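Local structure of bromo domain containing protein (Cryptosporidium parvum, 5U9N) at residues Asp6-Trp9 against Arg10-Cys13; Glu98-Arg101 against Leu102-Ile106; Cys120-Ile123 against Tyr124-Lys128. The protein probably recognises acetylated lysines in partner proteins such as histones, here through its second bromodomain with the inhibitor bromosporine bound. One frame throughout, in Å; residues are numbered along the deposited sequence.

Overall arrangement
The three contacts follow one another along a helical bromodomain. Contact 1 lies at the start of helix 9-20, contact 2 in helix 96-113 and contact 3 at the beginning of helix 122-139. Contacts 1 and 2 touch, with Cys13 O 3.4 Å from Phe99 CZ, and their centres are about 16 Å apart. Contacts 2 and 3 have centres about 18 Å apart and come within about 5 Å at their nearest atoms. Contacts 1 and 3 sit on opposite sides of the chain's centre, about 30 Å apart between centres. Contact 3 reaches bromosporine through Ile123. In contact 2 the Leu105 side chain stays about 11 Å from the ligand.

Contact 1 of 3, residues Asp6-Trp9 against Arg10-Cys13; sequences DYDW and RNEC. With SO4 (sulfate ion), chain D.
At the N-terminal end of helix 9-20, the first helix of the bromodomain bundle, the side chain of Arg10 lies along the ring of Trp9. Arg10 CG sits over one face of the indole, 3.6 Å from the centroid of its six-membered ring. This is a CH-pi contact almost straight above the ring. Trp9 CG lies between the backbone N and the carbonyl carbon (chi1 66°), which turns the indole alongside the arginine. The Arg10 chain is extended from CG to NE, and its guanidinium passes Trp9 CZ2, with the two planes 41° apart. The tip then meets a sulfate ion, probably from the crystallisation liquor. Arg10 NH2 donates to sulfate O1 at 2.8 Å, and NE adds a weak bond to the same oxygen. Sulfate O1 also lies at the indole edge.

Cys13 approaches another part of that edge in a sulfur-aromatic contact, with SG 3.8 Å from Trp9 CE3. Tyr147 of helix 143-148 packs against Trp9 edge-to-face, so this helix start meets the C-terminal part of the chain. The first turn is held by Cys13 N to Trp9 O at 3.0 Å and by a weak bond from Glu12 N to Asp8 O. Asp8 occupies the N-cap position.

Asn11 turns toward the preceding loop. Its ND2 makes a weak bond to Asp6 OD1 at 3.4 Å, the carboxylate and amide planes being 20° apart. Asp6 is poorly ordered, so this grip is probably loose. Glu12 has its main polar partner in Arg15, through a salt bridge at OE2. Its other oxygen, OE1, accepts a 2.8 Å hydrogen bond from a water that also donates to Asp6 OD2.

Contact 2 of 3, residues Glu98-Arg101 against Leu102-Ile106; sequences EFER and LVKLI
Glu100 and Lys104 lie side by side and point the same way from the helix. Both chains are extended beyond CG, so their charged ends meet. Lys104 NZ donates to Glu100 OE2 at 3.1 Å in a salt bridge. Glu100 OE2 accepts with its anti lone pair, the one turned away from OE1. That other oxygen, OE1, has a weak hydrogen bond from Trp138 NE1.

Phe99 and Val103 meet at a slant. Val103 CG2 stands over one face of the Phe99 ring, displaced toward the rim, and comes within 3.5 Å of CZ. Its distance to the ring centroid is 3.8 Å, a CH-pi contact. Phe99 CG is anti to the backbone N (chi1 178°), which carries the ring forward along the helix to Val103, one turn on. Phe134 and Ile60 of two other helices pack on both residues.

Glu98 and Leu102 run alongside one another, CG to CD1 at 4.1 Å. Leu102 CD2 lies over a face of the Arg101 guanidinium, 3.8 Å from NH1. Arg101 bends at chi3 (80°), and NH2 forms a salt bridge with Glu53.

Backbone N-H groups of 102-105 donate to the carbonyls of 98-101, the alpha-helical pattern. Glu98-Leu102, Phe99-Val103 and Glu100-Lys104 are i to i+4 pairs on an amphipathic helix of the bromodomain bundle, with Phe99 and Val103 in the core and the ion pair on a more exposed flank.

Contact 3 of 3, residues Cys120-Ile123 against Tyr124-Lys128; sequences CKWI and YDSAK. With BMF (Bromosporine), chain C.
The indole of Trp122 meets Ser126 at its edge, with Ser126 OG near the ring plane and 4.1 Å from CE3. One face of the ring is covered by Ile123 CG1, which stands 3.7 Å above its centre. Trp122 CG lies between the backbone N and the carbonyl carbon (chi1 63°), and this folds the ring back beside its neighbour.

Trp122 O is gripped twice by Ser126. Ser126 OG donates to it at 2.7 Å, and Ser126 N bonds to it at 3.0 Å. The two donors arrive from opposite faces of the carbonyl plane. The hydroxyl is also an acceptor, taking a hydrogen bond from Asn25 ND2. Ser126 thus ties the first turn of the helix to a loop.

Lys121 and Asp125 form the next pair. Asp125 N donates to Lys121 O in a nearly straight bond (165°) that lies in the carbonyl plane. The Asp125 carboxylate turns back over the same carbonyl, without bonding to it. Lys121 NZ and Asp125 OD2 are 5.3 Å apart, so any attraction between their charges acts at a distance. A water bridges the backbone: it donates to Cys120 O and accepts from Tyr124 N at 2.9 Å.

Ile123 faces the ligand. Its CD1 lies 3.7 Å from N16, the carbamate nitrogen of bromosporine, and its CG2 is 4.0 Å from C14 of the fused rings. Ile123 also packs on Asn114, which is hydrogen-bonded to the ligand, and on Cys110. Ile123, near the start of helix 122-139, probably corresponds to the gatekeeper of the acetyl-lysine pocket in other bromodomains.

Contact 1 of 3, residues Asp6-Trp9 against Arg10-Cys13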
loop_
_atom_site.group_PDB
_atom_site.type_symbol
_atom_site.label_atom_id
_atom_site.label_comp_id
_atom_site.label_asym_id
_atom_site.label_seq_id
_atom_site.Cartn_x
_atom_site.Cartn_y
_atom_site.Cartn_z
ATOM N N ASP A 6 12.796 1.259 -19.264
ATOM C CA ASP A 6 12.238 2.423 -18.561
ATOM C C ASP A 6 13.365 3.288 -17.977
ATOM O O ASP A 6 13.404 4.496 -18.235
ATOM C CB ASP A 6 11.288 1.951 -17.431
ATOM C CG ASP A 6 10.281 2.992 -16.969
ATOM O OD1 ASP A 6 10.546 4.204 -17.156
ATOM O OD2 ASP A 6 9.249 2.598 -16.386
ATOM N N TYR A 7 14.243 2.674 -17.132
ATOM C CA TYR A 7 15.385 3.338 -16.455
ATOM C C TYR A 7 14.951 4.036 -15.127
ATOM O O TYR A 7 15.758 4.114 -14.198
ATOM C CB TYR A 7 16.096 4.356 -17.372
ATOM N N ASP A 8 13.694 4.519 -15.029
ATOM C CA ASP A 8 13.231 5.206 -13.824
ATOM C C ASP A 8 12.700 4.201 -12.794
ATOM O O ASP A 8 11.790 3.422 -13.102
ATOM C CB ASP A 8 12.140 6.225 -14.187
ATOM C CG ASP A 8 11.747 7.166 -13.060
ATOM O OD1 ASP A 8 12.561 7.350 -12.123
ATOM O OD2 ASP A 8 10.649 7.761 -13.142
ATOM N N TRP A 9 13.274 4.216 -11.570
ATOM C CA TRP A 9 12.859 3.301 -10.504
ATOM C C TRP A 9 11.482 3.685 -9.940
ATOM O O TRP A 9 10.786 2.825 -9.430
ATOM C CB TRP A 9 13.907 3.260 -9.373
ATOM C CG TRP A 9 14.058 4.545 -8.609
ATOM C CD1 TRP A 9 14.998 5.510 -8.813
ATOM C CD2 TRP A 9 13.332 4.933 -7.431
ATOM N NE1 TRP A 9 14.861 6.508 -7.874
ATOM C CE2 TRP A 9 13.852 6.174 -7.010
ATOM C CE3 TRP A 9 12.242 4.386 -6.733
ATOM C CZ2 TRP A 9 13.347 6.855 -5.901
ATOM C CZ3 TRP A 9 11.733 5.078 -5.645
ATOM C CH2 TRP A 9 12.298 6.279 -5.227
ATOM N N ARG A 10 11.113 4.971 -9.998
ATOM C CA ARG A 10 9.808 5.442 -9.525
ATOM C C ARG A 10 8.677 4.927 -10.420
ATOM O O ARG A 10 7.610 4.611 -9.916
ATOM C CB ARG A 10 9.777 6.968 -9.475
ATOM C CG ARG A 10 10.622 7.553 -8.377
ATOM C CD ARG A 10 10.864 9.029 -8.587
ATOM N NE ARG A 10 11.837 9.564 -7.632
ATOM C CZ ARG A 10 11.548 9.979 -6.404
ATOM N NH1 ARG A 10 10.292 9.952 -5.961
ATOM N NH2 ARG A 10 12.504 10.451 -5.614
ATOM N N ASN A 11 8.898 4.869 -11.745
ATOM C CA ASN A 11 7.903 4.314 -12.674
ATOM C C ASN A 11 7.777 2.804 -12.464
ATOM O O ASN A 11 6.680 2.257 -12.581
ATOM C CB ASN A 11 8.261 4.631 -14.137
ATOM C CG ASN A 11 8.025 6.085 -14.525
ATOM O OD1 ASN A 11 7.075 6.730 -14.067
ATOM N ND2 ASN A 11 8.815 6.599 -15.462
ATOM N N GLU A 12 8.891 2.138 -12.087
ATOM C CA GLU A 12 8.892 0.704 -11.750
ATOM C C GLU A 12 8.050 0.477 -10.467
ATOM O O GLU A 12 7.320 -0.515 -10.376
ATOM C CB GLU A 12 10.347 0.197 -11.584
ATOM C CG GLU A 12 10.484 -1.276 -11.214
ATOM C CD GLU A 12 9.906 -2.276 -12.194
ATOM O OE1 GLU A 12 9.699 -1.913 -13.374
ATOM O OE2 GLU A 12 9.647 -3.429 -11.776
ATOM N N CYS A 13 8.081 1.453 -9.529
ATOM C CA CYS A 13 7.239 1.424 -8.323
ATOM C C CYS A 13 5.776 1.642 -8.700
ATOM O O CYS A 13 4.895 0.977 -8.161
ATOM C CB CYS A 13 7.701 2.475 -7.315
ATOM S SG CYS A 13 9.259 2.083 -6.499
HETATM S S SO4 D . 15.899 10.260 -7.785
HETATM O O1 SO4 D . 15.053 9.973 -6.628
HETATM O O2 SO4 D . 17.117 9.451 -7.701
HETATM O O3 SO4 D . 16.249 11.680 -7.784
HETATM O O4 SO4 D . 15.176 9.940 -9.019
HETATM O O HOH W 1 9.033 0.138 -15.146
#

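Contact 2 of 3, residues Glu98-Arg101 against Leu102-Ile106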
loop_
_atom_site.group_PDB
_atom_site.type_symbol
_atom_site.label_atom_id
_atom_site.label_comp_id
_atom_site.label_asym_id
_atom_site.label_seq_id
_atom_site.Cartn_x
_atom_site.Cartn_y
_atom_site.Cartn_z
ATOM N N GLU A 98 11.901 3.110 1.062
ATOM C CA GLU A 98 10.756 3.804 1.654
ATOM C C GLU A 98 9.441 3.373 0.946
ATOM O O GLU A 98 8.420 3.220 1.606
ATOM C CB GLU A 98 10.927 5.342 1.593
ATOM C CG GLU A 98 9.662 6.080 2.020
ATOM C CD GLU A 98 9.849 7.482 2.548
ATOM O OE1 GLU A 98 9.058 7.886 3.433
ATOM O OE2 GLU A 98 10.747 8.197 2.048
ATOM N N PHE A 99 9.464 3.203 -0.390
ATOM C CA PHE A 99 8.276 2.753 -1.100
ATOM C C PHE A 99 7.846 1.392 -0.561
ATOM O O PHE A 99 6.650 1.186 -0.298
ATOM C CB PHE A 99 8.531 2.661 -2.623
ATOM C CG PHE A 99 7.351 2.143 -3.406
ATOM C CD1 PHE A 99 6.321 2.987 -3.776
ATOM C CD2 PHE A 99 7.232 0.802 -3.700
ATOM C CE1 PHE A 99 5.209 2.495 -4.457
ATOM C CE2 PHE A 99 6.147 0.328 -4.434
ATOM C CZ PHE A 99 5.131 1.174 -4.776
ATOM N N GLU A 100 8.811 0.459 -0.393
ATOM C CA GLU A 100 8.508 -0.871 0.150
ATOM C C GLU A 100 7.840 -0.755 1.535
ATOM O O GLU A 100 6.829 -1.406 1.800
ATOM C CB GLU A 100 9.774 -1.711 0.251
ATOM C CG GLU A 100 9.507 -3.164 0.602
ATOM C CD GLU A 100 10.737 -3.991 0.903
ATOM O OE1 GLU A 100 11.829 -3.646 0.396
ATOM O OE2 GLU A 100 10.600 -5.013 1.614
ATOM N N ARG A 101 8.420 0.052 2.414
ATOM C CA ARG A 101 7.859 0.284 3.746
ATOM C C ARG A 101 6.392 0.768 3.688
ATOM O O ARG A 101 5.541 0.260 4.418
ATOM C CB ARG A 101 8.690 1.322 4.483
ATOM C CG ARG A 101 8.277 1.485 5.934
ATOM C CD ARG A 101 9.168 2.449 6.683
ATOM N NE ARG A 101 8.810 3.832 6.414
ATOM C CZ ARG A 101 7.718 4.439 6.887
ATOM N NH1 ARG A 101 7.483 5.714 6.600
ATOM N NH2 ARG A 101 6.846 3.769 7.641
ATOM N N LEU A 102 6.118 1.767 2.847
ATOM C CA LEU A 102 4.811 2.397 2.787
ATOM C C LEU A 102 3.759 1.430 2.252
ATOM O O LEU A 102 2.664 1.360 2.797
ATOM C CB LEU A 102 4.866 3.674 1.921
ATOM C CG LEU A 102 5.570 4.913 2.563
ATOM C CD1 LEU A 102 5.593 6.109 1.563
ATOM C CD2 LEU A 102 4.881 5.347 3.872
ATOM N N VAL A 103 4.086 0.672 1.216
ATOM C CA VAL A 103 3.137 -0.306 0.673
ATOM C C VAL A 103 2.835 -1.387 1.727
ATOM O O VAL A 103 1.670 -1.711 1.935
ATOM C CB VAL A 103 3.639 -0.933 -0.643
ATOM C CG1 VAL A 103 2.790 -2.137 -1.026
ATOM C CG2 VAL A 103 3.642 0.105 -1.768
ATOM N N LYS A 104 3.864 -1.919 2.399
ATOM C CA LYS A 104 3.667 -2.959 3.402
ATOM C C LYS A 104 2.957 -2.426 4.639
ATOM O O LYS A 104 2.228 -3.177 5.283
ATOM C CB LYS A 104 4.977 -3.589 3.786
ATOM C CG LYS A 104 5.545 -4.440 2.683
ATOM C CD LYS A 104 6.800 -5.139 3.145
ATOM C CE LYS A 104 7.149 -6.318 2.292
ATOM N NZ LYS A 104 8.466 -6.926 2.710
ATOM N N LEU A 105 3.118 -1.132 4.937
ATOM C CA LEU A 105 2.408 -0.453 6.041
ATOM C C LEU A 105 0.874 -0.523 5.847
ATOM O O LEU A 105 0.141 -0.661 6.818
ATOM C CB LEU A 105 2.872 1.026 6.119
ATOM C CG LEU A 105 2.209 1.915 7.145
ATOM C CD1 LEU A 105 2.542 1.475 8.549
ATOM C CD2 LEU A 105 2.619 3.337 6.940
ATOM N N ILE A 106 0.411 -0.405 4.596
ATOM C CA ILE A 106 -1.006 -0.497 4.214
ATOM C C ILE A 106 -1.567 -1.856 4.633
ATOM O O ILE A 106 -2.655 -1.928 5.172
ATOM C CB ILE A 106 -1.160 -0.290 2.665
ATOM C CG1 ILE A 106 -0.835 1.153 2.273
ATOM C CG2 ILE A 106 -2.583 -0.655 2.166
ATOM C CD1 ILE A 106 -0.757 1.389 0.762
#

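Contact 3 of 3, residues Cys120-Ile123 against Tyr124-Lys128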
loop_
_atom_site.group_PDB
_atom_site.type_symbol
_atom_site.label_atom_id
_atom_site.label_comp_id
_atom_site.label_asym_id
_atom_site.label_seq_id
_atom_site.Cartn_x
_atom_site.Cartn_y
_atom_site.Cartn_z
ATOM N N CYS A 120 -16.416 -10.956 8.938
ATOM C CA CYS A 120 -15.720 -9.946 8.148
ATOM C C CYS A 120 -14.170 -10.211 8.153
ATOM O O CYS A 120 -13.388 -9.274 8.012
ATOM C CB CYS A 120 -16.075 -8.529 8.622
ATOM S SG CYS A 120 -17.565 -7.815 7.802
ATOM N N LYS A 121 -13.756 -11.506 8.154
ATOM C CA LYS A 121 -12.331 -11.868 8.056
ATOM C C LYS A 121 -11.788 -11.673 6.613
ATOM O O LYS A 121 -10.588 -11.758 6.403
ATOM C CB LYS A 121 -12.097 -13.324 8.509
ATOM C CG LYS A 121 -12.625 -14.404 7.545
ATOM C CD LYS A 121 -12.392 -15.799 8.086
ATOM C CE LYS A 121 -12.546 -16.846 7.013
ATOM N NZ LYS A 121 -12.733 -18.206 7.587
ATOM N N TRP A 122 -12.680 -11.475 5.625
ATOM C CA TRP A 122 -12.276 -11.255 4.230
ATOM C C TRP A 122 -11.455 -9.942 4.054
ATOM O O TRP A 122 -10.675 -9.850 3.110
ATOM C CB TRP A 122 -13.497 -11.240 3.304
ATOM C CG TRP A 122 -14.469 -10.131 3.581
ATOM C CD1 TRP A 122 -15.527 -10.166 4.435
ATOM C CD2 TRP A 122 -14.493 -8.839 2.963
ATOM N NE1 TRP A 122 -16.168 -8.957 4.440
ATOM C CE2 TRP A 122 -15.548 -8.117 3.552
ATOM C CE3 TRP A 122 -13.671 -8.189 2.032
ATOM C CZ2 TRP A 122 -15.857 -6.806 3.178
ATOM C CZ3 TRP A 122 -13.967 -6.885 1.673
ATOM C CH2 TRP A 122 -15.057 -6.213 2.227
ATOM N N ILE A 123 -11.590 -8.960 4.985
ATOM C CA ILE A 123 -10.810 -7.717 4.926
ATOM C C ILE A 123 -9.360 -8.040 5.209
ATOM O O ILE A 123 -8.504 -7.734 4.395
ATOM C CB ILE A 123 -11.372 -6.643 5.909
ATOM C CG1 ILE A 123 -12.769 -6.210 5.471
ATOM C CG2 ILE A 123 -10.438 -5.441 5.986
ATOM C CD1 ILE A 123 -13.438 -5.333 6.398
ATOM N N TYR A 124 -9.089 -8.721 6.333
ATOM C CA TYR A 124 -7.742 -9.176 6.710
ATOM C C TYR A 124 -7.135 -10.054 5.609
ATOM O O TYR A 124 -5.963 -9.902 5.285
ATOM C CB TYR A 124 -7.826 -9.965 8.037
ATOM C CG TYR A 124 -6.523 -10.571 8.531
ATOM C CD1 TYR A 124 -6.019 -11.738 7.965
ATOM C CD2 TYR A 124 -5.909 -10.100 9.683
ATOM C CE1 TYR A 124 -4.842 -12.317 8.430
ATOM C CE2 TYR A 124 -4.745 -10.682 10.174
ATOM C CZ TYR A 124 -4.233 -11.817 9.563
ATOM O OH TYR A 124 -3.140 -12.462 10.083
ATOM N N ASP A 125 -7.907 -11.027 5.108
ATOM C CA ASP A 125 -7.441 -11.968 4.071
ATOM C C ASP A 125 -7.102 -11.260 2.773
ATOM O O ASP A 125 -6.238 -11.725 2.047
ATOM C CB ASP A 125 -8.506 -13.052 3.782
ATOM C CG ASP A 125 -8.810 -13.992 4.947
ATOM O OD1 ASP A 125 -8.010 -14.024 5.912
ATOM O OD2 ASP A 125 -9.823 -14.736 4.866
ATOM N N SER A 126 -7.814 -10.172 2.450
ATOM C CA SER A 126 -7.539 -9.393 1.230
ATOM C C SER A 126 -6.180 -8.694 1.351
ATOM O O SER A 126 -5.435 -8.661 0.377
ATOM C CB SER A 126 -8.647 -8.371 0.971
ATOM O OG SER A 126 -9.863 -9.021 0.653
ATOM N N ALA A 127 -5.874 -8.117 2.554
ATOM C CA ALA A 127 -4.571 -7.472 2.848
ATOM C C ALA A 127 -3.455 -8.474 2.746
ATOM O O ALA A 127 -2.379 -8.154 2.231
ATOM C CB ALA A 127 -4.578 -6.881 4.248
ATOM N N LYS A 128 -3.688 -9.683 3.291
ATOM C CA LYS A 128 -2.708 -10.758 3.277
ATOM C C LYS A 128 -2.348 -11.183 1.836
ATOM O O LYS A 128 -1.192 -11.474 1.575
ATOM C CB LYS A 128 -3.245 -11.965 4.066
ATOM C CG LYS A 128 -2.235 -13.082 4.312
ATOM C CD LYS A 128 -1.057 -12.633 5.221
ATOM C CE LYS A 128 -0.046 -13.729 5.484
ATOM N NZ LYS A 128 -0.652 -14.900 6.187
HETATM C C10 BMF C . -13.079 0.031 3.757
HETATM N N12 BMF C . -10.968 -0.423 4.694
HETATM C C15 BMF C . -12.084 -1.641 7.049
HETATM C C17 BMF C . -13.831 -2.274 8.731
HETATM C C20 BMF C . -15.856 -4.283 10.203
HETATM C C22 BMF C . -12.843 -1.142 6.022
HETATM C C26 BMF C . -7.957 -0.402 4.752
HETATM C C28 BMF C . -15.194 0.352 2.653
HETATM C C01 BMF C . -15.424 1.602 0.475
HETATM C C02 BMF C . -14.596 1.065 1.616
HETATM C C03 BMF C . -13.201 1.246 1.671
HETATM N N04 BMF C . -12.517 1.936 0.633
HETATM S S05 BMF C . -11.975 3.470 0.715
HETATM C C06 BMF C . -11.106 3.618 2.227
HETATM O O07 BMF C . -11.045 3.637 -0.361
HETATM O O08 BMF C . -13.126 4.317 0.768
HETATM C C09 BMF C . -12.458 0.726 2.724
HETATM C C11 BMF C . -12.268 -0.526 4.856
HETATM N N13 BMF C . -10.217 -0.928 5.730
HETATM C C14 BMF C . -10.666 -1.512 6.894
HETATM N N16 BMF C . -12.538 -2.253 8.251
HETATM O O18 BMF C . -13.861 -2.950 9.911
HETATM C C19 BMF C . -15.151 -3.016 10.610
HETATM O O21 BMF C . -14.799 -1.794 8.181
HETATM N N23 BMF C . -9.622 -1.792 7.664
HETATM N N24 BMF C . -8.479 -1.388 6.980
HETATM C C25 BMF C . -8.848 -0.894 5.830
HETATM C C27 BMF C . -14.458 -0.155 3.707
HETATM O O HOH W 2 -10.830 -8.818 8.656
#